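Local coordinates for protein transcriptional regulator, LacI family (Lactobacillus brevis, PDB 3JY6) that probably binds cis-regulatory DNA and controls transcription as a LacI-family regulator whose core has the periplasmic-binding-protein fold, at residues V158-Y163 / A187-W192. Numbering follows the deposited sequence.
Sequences VSESSY and ALKERW
At the C-terminal edge of a parallel four-stranded sheet in this periplasmic-binding-protein fold, a salt-bridge network and an edge-to-face aromatic pair join the loop leaving edge strand 152-158 to the start of helix 190-196. Glu160 carries the network: its OE1 lies 2.8 Å from Arg191 NH1 and 3.0 Å from Lys189 NZ. The carboxylate and guanidinium planes stand 69° apart, so the pairing is not the flat, two-pronged kind. Lys189, the N-cap residue, arrives from the opposite direction on a fully extended chain. Its NZ also donates a weak hydrogen bond to Glu160 OE2, 3.1 Å away; that oxygen is hydrogen-bonded to Ser131 OG and salt-bridged to Arg139 as well. Replacing Glu160 by an alanine would probably leave Lys189 and Arg191 facing each other without their shared counter-charge and deprive Ser131 of a partner. Beneath the network, Trp192 is sandwiched: Val158 CB sits over one face of its six-membered ring, 4.1 Å from the centroid, a CH-pi contact, while Arg191 CG lies over the other face. With CG1 anti to the backbone N (chi1 -179°), Val158 brings that methyl to 3.4 Å from Trp192 CH2. Trp192 NE1 is hydrogen-bonded to Ser131 OG, so the same serine links the ring to the carboxylate. The CZ3-CH2 edge of the indole points at one face of the Tyr163 ring, with planes at 88° and centroids 5.1 Å apart. Beyond the ring, the Tyr163 hydroxyl bonds to Glu195 OE1 and also receives a weak, bent hydrogen bond from Arg191 NH2, 3.5 Å from Tyr163 OH.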
loop_
_atom_site.group_PDB
_atom_site.type_symbol
_atom_site.label_atom_id
_atom_site.label_comp_id
_atom_site.label_asym_id
_atom_site.label_seq_id
_atom_site.Cartn_x
_atom_site.Cartn_y
_atom_site.Cartn_z
ATOM N N VAL A 158 -15.898 14.298 1.639
ATOM C CA VAL A 158 -15.217 13.912 2.866
ATOM C C VAL A 158 -13.950 14.758 2.925
ATOM O O VAL A 158 -13.303 14.986 1.900
ATOM C CB VAL A 158 -14.814 12.420 2.835
ATOM C CG1 VAL A 158 -14.125 12.040 4.127
ATOM C CG2 VAL A 158 -16.042 11.546 2.618
ATOM N N SER A 159 -13.602 15.238 4.112
ATOM C CA SER A 159 -12.402 16.053 4.279
ATOM C C SER A 159 -11.272 15.138 4.737
ATOM O O SER A 159 -11.267 14.677 5.883
ATOM C CB SER A 159 -12.644 17.145 5.327
ATOM O OG SER A 159 -13.735 17.978 4.969
ATOM N N GLU A 160 -10.322 14.864 3.847
ATOM C CA GLU A 160 -9.213 13.979 4.191
ATOM C C GLU A 160 -8.453 14.443 5.431
ATOM O O GLU A 160 -7.852 13.633 6.134
ATOM C CB GLU A 160 -8.252 13.832 3.004
ATOM C CG GLU A 160 -8.820 13.026 1.842
ATOM C CD GLU A 160 -7.782 12.732 0.770
ATOM O OE1 GLU A 160 -6.681 12.243 1.118
ATOM O OE2 GLU A 160 -8.064 12.980 -0.422
ATOM N N SER A 161 -8.504 15.746 5.702
ATOM C CA SER A 161 -7.831 16.342 6.862
ATOM C C SER A 161 -8.535 16.063 8.183
ATOM O O SER A 161 -7.892 15.731 9.178
ATOM C CB SER A 161 -7.723 17.857 6.685
ATOM O OG SER A 161 -9.012 18.446 6.563
ATOM N N SER A 162 -9.855 16.211 8.195
ATOM C CA SER A 162 -10.610 15.994 9.417
ATOM C C SER A 162 -12.014 15.502 9.134
ATOM O O SER A 162 -12.906 16.286 8.808
ATOM C CB SER A 162 -10.692 17.293 10.222
ATOM O OG SER A 162 -11.495 18.247 9.545
ATOM N N TYR A 163 -12.203 14.196 9.254
ATOM C CA TYR A 163 -13.504 13.582 9.034
ATOM C C TYR A 163 -13.684 12.502 10.080
ATOM O O TYR A 163 -12.703 11.956 10.583
ATOM C CB TYR A 163 -13.587 12.952 7.634
ATOM C CG TYR A 163 -12.734 11.707 7.444
ATOM C CD1 TYR A 163 -11.389 11.805 7.088
ATOM C CD2 TYR A 163 -13.275 10.432 7.622
ATOM C CE1 TYR A 163 -10.601 10.661 6.912
ATOM C CE2 TYR A 163 -12.499 9.279 7.448
ATOM C CZ TYR A 163 -11.166 9.402 7.092
ATOM O OH TYR A 163 -10.409 8.270 6.907
ATOM N N ALA A 187 -17.619 5.652 -5.518
ATOM C CA ALA A 187 -16.461 6.228 -4.841
ATOM C C ALA A 187 -15.486 6.775 -5.885
ATOM O O ALA A 187 -15.100 6.071 -6.819
ATOM C CB ALA A 187 -15.774 5.164 -3.980
ATOM N N LEU A 188 -15.099 8.036 -5.726
ATOM C CA LEU A 188 -14.165 8.670 -6.644
ATOM C C LEU A 188 -12.716 8.363 -6.293
ATOM O O LEU A 188 -11.814 8.612 -7.088
ATOM C CB LEU A 188 -14.394 10.179 -6.662
ATOM C CG LEU A 188 -15.231 10.715 -7.830
ATOM C CD1 LEU A 188 -16.432 9.820 -8.098
ATOM C CD2 LEU A 188 -15.643 12.136 -7.514
ATOM N N LYS A 189 -12.496 7.798 -5.113
ATOM C CA LYS A 189 -11.149 7.461 -4.672
ATOM C C LYS A 189 -11.157 6.104 -3.994
ATOM O O LYS A 189 -12.090 5.761 -3.269
ATOM C CB LYS A 189 -10.617 8.534 -3.710
ATOM C CG LYS A 189 -9.130 8.404 -3.396
ATOM C CD LYS A 189 -8.630 9.501 -2.453
ATOM C CE LYS A 189 -7.121 9.362 -2.193
ATOM N NZ LYS A 189 -6.576 10.425 -1.286
ATOM N N GLU A 190 -10.100 5.337 -4.219
ATOM C CA GLU A 190 -9.988 4.001 -3.658
ATOM C C GLU A 190 -10.196 3.889 -2.136
ATOM O O GLU A 190 -10.934 3.012 -1.672
ATOM C CB GLU A 190 -8.633 3.402 -4.069
ATOM C CG GLU A 190 -8.414 1.966 -3.625
ATOM C CD GLU A 190 -7.569 1.156 -4.605
ATOM O OE1 GLU A 190 -6.487 1.621 -5.034
ATOM O OE2 GLU A 190 -7.991 0.037 -4.948
ATOM N N ARG A 191 -9.568 4.769 -1.361
ATOM C CA ARG A 191 -9.685 4.705 0.097
ATOM C C ARG A 191 -11.113 4.717 0.620
ATOM O O ARG A 191 -11.441 3.988 1.553
ATOM C CB ARG A 191 -8.898 5.848 0.746
ATOM C CG ARG A 191 -9.299 7.230 0.272
ATOM C CD ARG A 191 -8.391 8.285 0.900
ATOM N NE ARG A 191 -8.528 8.297 2.353
ATOM C CZ ARG A 191 -7.839 9.093 3.166
ATOM N NH1 ARG A 191 -6.955 9.949 2.664
ATOM N NH2 ARG A 191 -8.029 9.032 4.478
ATOM N N TRP A 192 -11.958 5.550 0.026
ATOM C CA TRP A 192 -13.348 5.643 0.449
ATOM C C TRP A 192 -14.096 4.346 0.167
ATOM O O TRP A 192 -14.925 3.916 0.969
ATOM C CB TRP A 192 -14.015 6.822 -0.256
ATOM C CG TRP A 192 -13.353 8.151 0.056
ATOM C CD1 TRP A 192 -13.140 9.183 -0.810
ATOM C CD2 TRP A 192 -12.806 8.568 1.314
ATOM N NE1 TRP A 192 -12.487 10.220 -0.172
ATOM C CE2 TRP A 192 -12.276 9.868 1.133
ATOM C CE3 TRP A 192 -12.720 7.974 2.584
ATOM C CZ2 TRP A 192 -11.651 10.581 2.171
ATOM C CZ3 TRP A 192 -12.096 8.686 3.619
ATOM C CH2 TRP A 192 -11.575 9.977 3.401
#